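Local coordinates for tRNA (guanine(6)-N2)-methyltransferase (Thermus thermophilus, PDB 3TMA), which transfers a methyl group from S-adenosyl-L-methionine to N2 of guanosine 6 in tRNA(Phe), working as a monomer with a THUMP domain fused to a Rossmann-fold catalytic domain, at residues 209-214 against 261-266; 276-281 against 297-302. All blocks are in the same frame, centred on the assembly; numbering follows the deposited sequence.

How the contacts relate
Both contacts belong to the Rossmann-fold methyltransferase domain, and their centres lie about 8 Å apart. They follow in series along the chain: contact 1 joins the loops after strands 207-209 and 257-260, and contact 2 then packs strand 275-278 on helix 290-305. Strands 207-209 and 275-278 are parallel neighbours in one sheet, whereas 257-260 is at its edge, with 231-235 in between. The contacts touch through P210 CG and F299 CE1, 3.5 Å apart, and F211 meets the ring of F299 edge-to-face. S214, D262, A263 and N279 probably bind S-adenosyl-L-methionine; the segments carrying them are joined through contacts among P210, F211, A263, L266 and F299.

Contact 1: 209-214 against 261-266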
ATOM      1  N   ASP A 209     -11.011   9.748  12.115  1.00 26.72           N
ATOM      2  CA  ASP A 209     -10.910   8.265  11.919  1.00 27.16           C
ATOM      3  C   ASP A 209     -11.907   7.557  12.886  1.00 26.37           C
ATOM      4  O   ASP A 209     -11.613   7.369  14.071  1.00 28.70           O
ATOM      5  CB  ASP A 209      -9.463   7.878  12.215  1.00 26.05           C
ATOM      6  CG  ASP A 209      -9.230   6.364  12.227  1.00 38.44           C
ATOM      7  OD1 ASP A 209     -10.175   5.590  11.873  1.00 35.00           O
ATOM      8  OD2 ASP A 209      -8.079   5.964  12.602  1.00 39.31           O
ATOM      9  N   PRO A 210     -13.122   7.218  12.408  1.00 25.73           N
ATOM     10  CA  PRO A 210     -14.166   6.835  13.367  1.00 26.98           C
ATOM     11  C   PRO A 210     -14.114   5.377  13.843  1.00 29.96           C
ATOM     12  O   PRO A 210     -14.804   5.033  14.819  1.00 29.80           O
ATOM     13  CB  PRO A 210     -15.465   7.136  12.604  1.00 27.10           C
ATOM     14  CG  PRO A 210     -15.109   6.854  11.121  1.00 26.05           C
ATOM     15  CD  PRO A 210     -13.629   7.289  11.018  1.00 25.54           C
ATOM     16  N   PHE A 211     -13.309   4.525  13.179  1.00 29.68           N
ATOM     17  CA  PHE A 211     -13.100   3.142  13.662  1.00 31.51           C
ATOM     18  C   PHE A 211     -11.605   2.932  13.791  1.00 32.36           C
ATOM     19  O   PHE A 211     -10.982   2.275  12.945  1.00 34.70           O
ATOM     20  CB  PHE A 211     -13.661   2.094  12.663  1.00 32.11           C
ATOM     21  CG  PHE A 211     -15.127   2.270  12.351  1.00 33.85           C
ATOM     22  CD1 PHE A 211     -16.085   1.689  13.161  1.00 33.20           C
ATOM     23  CD2 PHE A 211     -15.545   3.007  11.234  1.00 34.92           C
ATOM     24  CE1 PHE A 211     -17.475   1.849  12.896  1.00 34.83           C
ATOM     25  CE2 PHE A 211     -16.935   3.207  10.964  1.00 31.11           C
ATOM     26  CZ  PHE A 211     -17.891   2.586  11.794  1.00 31.01           C
ATOM     27  N   THR A 212     -10.985   3.486  14.818  1.00 32.05           N
ATOM     28  CA  THR A 212      -9.541   3.710  14.660  1.00 29.92           C
ATOM     29  C   THR A 212      -8.744   2.436  14.960  1.00 33.08           C
ATOM     30  O   THR A 212      -7.644   2.263  14.429  1.00 31.02           O
ATOM     31  CB  THR A 212      -9.030   4.949  15.450  1.00 31.26           C
ATOM     32  OG1 THR A 212      -7.716   5.300  14.976  1.00 33.23           O
ATOM     33  CG2 THR A 212      -8.920   4.639  16.949  1.00 29.11           C
ATOM     34  N   GLY A 213      -9.307   1.537  15.791  1.00 33.16           N
ATOM     35  CA  GLY A 213      -8.560   0.353  16.251  1.00 36.22           C
ATOM     36  C   GLY A 213      -7.251   0.762  16.934  1.00 38.32           C
ATOM     37  O   GLY A 213      -7.236   1.637  17.817  1.00 37.97           O
ATOM     38  N   SER A 214      -6.137   0.152  16.526  1.00 39.20           N
ATOM     39  CA  SER A 214      -4.846   0.514  17.101  1.00 40.87           C
ATOM     40  C   SER A 214      -4.171   1.723  16.420  1.00 37.14           C
ATOM     41  O   SER A 214      -3.035   2.061  16.735  1.00 37.14           O
ATOM     42  CB  SER A 214      -3.916  -0.707  17.117  1.00 45.08           C
ATOM     43  OG  SER A 214      -3.957  -1.318  15.843  1.00 50.59           O
ATOM     44  N   ALA A 261     -15.288   6.089  21.894  1.00 43.56           N
ATOM     45  CA  ALA A 261     -16.381   6.679  21.120  1.00 42.32           C
ATOM     46  C   ALA A 261     -17.128   5.594  20.346  1.00 44.03           C
ATOM     47  O   ALA A 261     -16.509   4.727  19.708  1.00 42.76           O
ATOM     48  CB  ALA A 261     -15.841   7.698  20.163  1.00 38.85           C
ATOM     49  N   ASP A 262     -18.450   5.710  20.325  1.00 42.58           N
ATOM     50  CA  ASP A 262     -19.288   4.771  19.593  1.00 44.57           C
ATOM     51  C   ASP A 262     -19.554   5.390  18.227  1.00 41.82           C
ATOM     52  O   ASP A 262     -20.136   6.467  18.148  1.00 41.98           O
ATOM     53  CB  ASP A 262     -20.610   4.575  20.353  1.00 47.57           C
ATOM     54  CG  ASP A 262     -21.424   3.393  19.823  1.00 54.43           C
ATOM     55  OD1 ASP A 262     -21.347   3.071  18.615  1.00 56.29           O
ATOM     56  OD2 ASP A 262     -22.148   2.776  20.630  1.00 67.37           O
ATOM     57  N   ALA A 263     -19.129   4.721  17.156  1.00 40.09           N
ATOM     58  CA  ALA A 263     -19.332   5.226  15.796  1.00 37.64           C
ATOM     59  C   ALA A 263     -20.797   5.296  15.350  1.00 37.80           C
ATOM     60  O   ALA A 263     -21.100   5.937  14.336  1.00 36.00           O
ATOM     61  CB  ALA A 263     -18.524   4.392  14.785  1.00 36.68           C
ATOM     62  N   ARG A 264     -21.703   4.679  16.104  1.00 39.38           N
ATOM     63  CA  ARG A 264     -23.140   4.815  15.824  1.00 42.50           C
ATOM     64  C   ARG A 264     -23.692   6.159  16.317  1.00 42.78           C
ATOM     65  O   ARG A 264     -24.800   6.551  15.927  1.00 42.46           O
ATOM     66  CB  ARG A 264     -23.955   3.696  16.497  1.00 46.54           C
ATOM     67  CG  ARG A 264     -23.667   2.275  16.029  1.00 50.11           C
ATOM     68  CD  ARG A 264     -24.422   1.284  16.922  1.00 59.12           C
ATOM     69  NE  ARG A 264     -25.001   0.135  16.212  1.00 65.88           N
ATOM     70  CZ  ARG A 264     -24.428  -1.075  16.129  0.50 65.71           C
ATOM     71  NH1 ARG A 264     -23.225  -1.283  16.658  0.50 61.75           N
ATOM     72  NH2 ARG A 264     -25.043  -2.082  15.494  0.50 61.81           N
ATOM     73  N   HIS A 265     -22.940   6.848  17.184  1.00 41.70           N
ATOM     74  CA  HIS A 265     -23.365   8.130  17.748  1.00 41.78           C
ATOM     75  C   HIS A 265     -22.246   9.176  17.718  1.00 39.41           C
ATOM     76  O   HIS A 265     -21.979   9.849  18.734  1.00 38.98           O
ATOM     77  CB  HIS A 265     -23.812   7.933  19.196  1.00 47.30           C
ATOM     78  CG  HIS A 265     -24.944   6.968  19.344  1.00 56.02           C
ATOM     79  ND1 HIS A 265     -26.229   7.262  18.930  1.00 59.38           N
ATOM     80  CD2 HIS A 265     -24.980   5.702  19.831  1.00 60.83           C
ATOM     81  CE1 HIS A 265     -27.002   6.213  19.153  1.00 66.66           C
ATOM     82  NE2 HIS A 265     -26.269   5.253  19.693  1.00 63.49           N
ATOM     83  N   LEU A 266     -21.597   9.310  16.564  1.00 35.11           N
ATOM     84  CA  LEU A 266     -20.439  10.214  16.401  1.00 35.10           C
ATOM     85  C   LEU A 266     -20.606  11.638  16.920  1.00 36.05           C
ATOM     86  O   LEU A 266     -19.676  12.197  17.528  1.00 35.11           O
ATOM     87  CB  LEU A 266     -19.976  10.256  14.941  1.00 33.73           C
ATOM     88  CG  LEU A 266     -19.353   8.960  14.417  1.00 31.90           C
ATOM     89  CD1 LEU A 266     -19.118   9.104  12.938  1.00 30.19           C
ATOM     90  CD2 LEU A 266     -18.079   8.641  15.194  1.00 31.23           C
TER
HETATM   91  O   HOH W   1     -15.547   3.304  16.784  1.00 44.41           O
HETATM   92  O   HOH W   2     -15.649   6.284  17.128  1.00 47.25           O
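F211 and A263 meet where two loops at the ends of parallel strands converge in the Rossmann-fold methyltransferase domain. The sequence DPFTGS in 209-214 corresponds to the glycine-rich loop after the first strand of this fold, and G213 adopts the positive phi that glycine tolerates readily. S214, at the end of 209-214, and D262 and A263 on the other loop probably bind S-adenosyl-L-methionine, as in related enzymes.

From its CB, F211 turns CG anti to the carbonyl carbon (chi1 -57°), which carries the ring toward A263. Three ring atoms make the approach, the methyl lying oblique to the ring: CD1 is 4.0 Å from A263 CB, CE1 a tight 3.3 Å, and CZ at the tip 3.6 Å. Alanine suits this place because its single methyl can lie this close to the phenyl, which also touches P281.

Beside this pair, P210 meets L266. With no N-H on its nitrogen, proline needs no acceptor there and can turn CB to the leucine, which also reaches F299. The branched side chain brings both methyls to P210 CB, CD2 at 4.0 Å and CD1 slightly farther. At the polar edge of the contact two waters sit near P210 O, the closer at 2.7 Å; each is only weakly linked to A261 O, so the bridge is tentative.

The far loop is shaped by an Asx turn, in which R264 N donates to D262 OD1 at 3.0 Å, approaching from above the carboxylate plane.

Contact 2: 276-281 against 297-302; sequences ILANPP and WDFLRG
F299 reaches from helix 290-305 to strand 275-278, where A278 and I276 receive the tip of its ring. With CG anti to the backbone N (chi1 160°), the phenyl extends from the helix toward the sheet and puts CZ foremost. A278 CB meets CZ at 3.6 Å, approaching obliquely, while I276 CG2 sits at the ring edge, near its plane, 4.3 Å from the same CZ.

The two strand residues play different parts. A278 is small enough to let the aromatic tip come close to the strand, and I276, beta-branched as suits an extended chain, places one methyl, CG2, beside the ring edge and also touches A303 of the helix. L277 turns the other way and touches I217 of helix 216-225, in keeping with the alpha/beta/alpha layering of a Rossmann fold. The strand leads into N279-P280-P281, an NPP sequence resembling motif IV of amino-methyltransferases; N279 is a likely S-adenosyl-L-methionine ligand, judging from relatives.

The helix carries a different arrangement on its outer side. The R301 guanidinium lies flat over the W297 indole, its CZ 3.3 Å above the ring plane and over the centre. R301 NH1 also donates to W297 O at 3.0 Å, with the carbonyl oxygen in the guanidinium plane, and bonds to A326 O. These bonds fix the rotation of the group above the indole, and W297 O is gripped twice, since R301 N donates to it as well.

Across the strand-helix interface itself there is no hydrogen bond. Backbone bonds of I276, L277 and A278 run to strands 207-209 and 312-317, so what joins helix to sheet here is dispersion and the hydrophobic effect, which depend on shape and burial rather than bond direction.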
ATOM      1  N   ILE A 276     -13.603  12.364   6.542  1.00 21.82           N
ATOM      2  CA  ILE A 276     -13.781  11.206   7.434  1.00 22.39           C
ATOM      3  C   ILE A 276     -13.248   9.984   6.683  1.00 24.71           C
ATOM      4  O   ILE A 276     -13.589   9.763   5.514  1.00 23.89           O
ATOM      5  CB  ILE A 276     -15.288  10.998   7.782  1.00 22.93           C
ATOM      6  CG1 ILE A 276     -15.802  12.246   8.512  1.00 23.10           C
ATOM      7  CG2 ILE A 276     -15.507   9.724   8.630  1.00 18.77           C
ATOM      8  CD1 ILE A 276     -17.333  12.163   8.876  1.00 26.68           C
ATOM      9  N   LEU A 277     -12.313   9.266   7.303  1.00 23.53           N
ATOM     10  CA  LEU A 277     -11.669   8.130   6.636  1.00 24.10           C
ATOM     11  C   LEU A 277     -12.043   6.887   7.427  1.00 24.37           C
ATOM     12  O   LEU A 277     -11.649   6.762   8.582  1.00 23.79           O
ATOM     13  CB  LEU A 277     -10.127   8.305   6.670  1.00 24.38           C
ATOM     14  CG  LEU A 277      -9.630   9.707   6.269  1.00 26.25           C
ATOM     15  CD1 LEU A 277      -8.086   9.824   6.440  1.00 31.25           C
ATOM     16  CD2 LEU A 277     -10.036  10.049   4.825  1.00 26.45           C
ATOM     17  N   ALA A 278     -12.847   6.010   6.835  1.00 24.06           N
ATOM     18  CA  ALA A 278     -13.625   5.052   7.646  1.00 25.70           C
ATOM     19  C   ALA A 278     -13.365   3.612   7.176  1.00 28.93           C
ATOM     20  O   ALA A 278     -13.470   3.313   5.981  1.00 28.94           O
ATOM     21  CB  ALA A 278     -15.070   5.378   7.567  1.00 25.24           C
ATOM     22  N   ASN A 279     -13.028   2.741   8.130  1.00 28.42           N
ATOM     23  CA  ASN A 279     -12.754   1.344   7.865  1.00 30.13           C
ATOM     24  C   ASN A 279     -13.636   0.557   8.853  1.00 34.72           C
ATOM     25  O   ASN A 279     -13.174   0.148   9.915  1.00 35.10           O
ATOM     26  CB  ASN A 279     -11.269   1.096   8.140  1.00 30.32           C
ATOM     27  CG  ASN A 279     -10.882  -0.344   8.091  1.00 33.85           C
ATOM     28  OD1 ASN A 279     -11.379  -1.111   7.271  1.00 34.50           O
ATOM     29  ND2 ASN A 279      -9.958  -0.730   8.979  1.00 42.11           N
ATOM     30  N   PRO A 280     -14.924   0.385   8.529  1.00 36.54           N
ATOM     31  CA  PRO A 280     -15.865  -0.261   9.490  1.00 39.75           C
ATOM     32  C   PRO A 280     -15.513  -1.735   9.740  1.00 42.72           C
ATOM     33  O   PRO A 280     -14.913  -2.351   8.875  1.00 41.95           O
ATOM     34  CB  PRO A 280     -17.220  -0.195   8.768  1.00 39.68           C
ATOM     35  CG  PRO A 280     -17.075   0.876   7.736  1.00 40.92           C
ATOM     36  CD  PRO A 280     -15.600   0.999   7.380  1.00 35.97           C
ATOM     37  N   PRO A 281     -15.925  -2.317  10.891  1.00 45.91           N
ATOM     38  CA  PRO A 281     -15.594  -3.729  11.114  1.00 50.07           C
ATOM     39  C   PRO A 281     -16.285  -4.632  10.081  1.00 53.06           C
ATOM     40  O   PRO A 281     -17.320  -4.227   9.516  1.00 49.87           O
ATOM     41  CB  PRO A 281     -16.182  -4.003  12.503  1.00 52.08           C
ATOM     42  CG  PRO A 281     -17.331  -3.088  12.573  1.00 49.89           C
ATOM     43  CD  PRO A 281     -16.824  -1.810  11.945  1.00 44.84           C
ATOM     44  N   TRP A 297     -26.081   2.279   8.905  1.00 34.16           N
ATOM     45  CA  TRP A 297     -27.159   3.271   8.920  1.00 37.46           C
ATOM     46  C   TRP A 297     -26.862   4.453   9.879  1.00 36.30           C
ATOM     47  O   TRP A 297     -26.898   5.644   9.488  1.00 34.73           O
ATOM     48  CB  TRP A 297     -28.439   2.561   9.386  1.00 40.86           C
ATOM     49  CG  TRP A 297     -29.579   3.480   9.475  1.00 47.70           C
ATOM     50  CD1 TRP A 297     -29.929   4.289  10.535  1.00 48.15           C
ATOM     51  CD2 TRP A 297     -30.507   3.744   8.446  1.00 50.24           C
ATOM     52  NE1 TRP A 297     -31.014   5.041  10.208  1.00 48.59           N
ATOM     53  CE2 TRP A 297     -31.408   4.706   8.938  1.00 54.85           C
ATOM     54  CE3 TRP A 297     -30.691   3.231   7.160  1.00 54.99           C
ATOM     55  CZ2 TRP A 297     -32.471   5.168   8.187  1.00 59.30           C
ATOM     56  CZ3 TRP A 297     -31.753   3.686   6.420  1.00 58.55           C
ATOM     57  CH2 TRP A 297     -32.619   4.654   6.927  1.00 60.79           C
ATOM     58  N   ASP A 298     -26.559   4.113  11.133  1.00 36.49           N
ATOM     59  CA  ASP A 298     -26.253   5.108  12.154  1.00 38.48           C
ATOM     60  C   ASP A 298     -24.918   5.828  11.896  1.00 35.79           C
ATOM     61  O   ASP A 298     -24.805   7.037  12.115  1.00 34.72           O
ATOM     62  CB  ASP A 298     -26.171   4.450  13.532  1.00 40.76           C
ATOM     63  CG  ASP A 298     -27.520   3.921  14.034  1.00 50.07           C
ATOM     64  OD1 ASP A 298     -28.593   4.255  13.463  1.00 50.02           O
ATOM     65  OD2 ASP A 298     -27.486   3.158  15.034  1.00 59.44           O
ATOM     66  N   PHE A 299     -23.901   5.078  11.484  1.00 32.25           N
ATOM     67  CA  PHE A 299     -22.630   5.696  11.214  1.00 30.61           C
ATOM     68  C   PHE A 299     -22.746   6.704  10.065  1.00 28.97           C
ATOM     69  O   PHE A 299     -22.205   7.800  10.148  1.00 27.06           O
ATOM     70  CB  PHE A 299     -21.534   4.661  10.891  1.00 31.70           C
ATOM     71  CG  PHE A 299     -20.357   5.260  10.145  1.00 27.40           C
ATOM     72  CD1 PHE A 299     -19.492   6.124  10.790  1.00 28.30           C
ATOM     73  CD2 PHE A 299     -20.140   4.957   8.813  1.00 32.45           C
ATOM     74  CE1 PHE A 299     -18.436   6.715  10.121  1.00 29.17           C
ATOM     75  CE2 PHE A 299     -19.092   5.530   8.115  1.00 31.96           C
ATOM     76  CZ  PHE A 299     -18.256   6.445   8.756  1.00 31.51           C
ATOM     77  N   LEU A 300     -23.399   6.333   8.965  1.00 27.64           N
ATOM     78  CA  LEU A 300     -23.402   7.260   7.815  1.00 26.68           C
ATOM     79  C   LEU A 300     -24.193   8.521   8.139  1.00 28.20           C
ATOM     80  O   LEU A 300     -23.904   9.585   7.619  1.00 27.86           O
ATOM     81  CB  LEU A 300     -23.972   6.611   6.562  1.00 25.68           C
ATOM     82  CG  LEU A 300     -23.056   5.520   5.999  1.00 29.16           C
ATOM     83  CD1 LEU A 300     -23.838   4.616   5.035  1.00 30.88           C
ATOM     84  CD2 LEU A 300     -21.787   6.139   5.353  1.00 32.58           C
ATOM     85  N   ARG A 301     -25.247   8.385   8.934  1.00 30.14           N
ATOM     86  CA  ARG A 301     -26.005   9.571   9.317  1.00 32.58           C
ATOM     87  C   ARG A 301     -25.235  10.496  10.257  1.00 31.83           C
ATOM     88  O   ARG A 301     -25.311  11.723  10.131  1.00 32.27           O
ATOM     89  CB  ARG A 301     -27.415   9.211   9.825  1.00 33.77           C
ATOM     90  CG  ARG A 301     -28.353   8.935   8.622  1.00 36.54           C
ATOM     91  CD  ARG A 301     -29.498   7.973   8.957  1.00 39.33           C
ATOM     92  NE  ARG A 301     -30.171   7.634   7.706  1.00 44.03           N
ATOM     93  CZ  ARG A 301     -29.680   6.782   6.805  1.00 46.33           C
ATOM     94  NH1 ARG A 301     -28.508   6.151   7.025  1.00 43.86           N
ATOM     95  NH2 ARG A 301     -30.329   6.610   5.668  1.00 48.42           N
ATOM     96  N   GLY A 302     -24.499   9.910  11.195  1.00 29.83           N
ATOM     97  CA  GLY A 302     -23.609  10.699  12.048  1.00 29.17           C
ATOM     98  C   GLY A 302     -22.539  11.384  11.199  1.00 29.52           C
ATOM     99  O   GLY A 302     -22.165  12.552  11.459  1.00 29.18           O
TER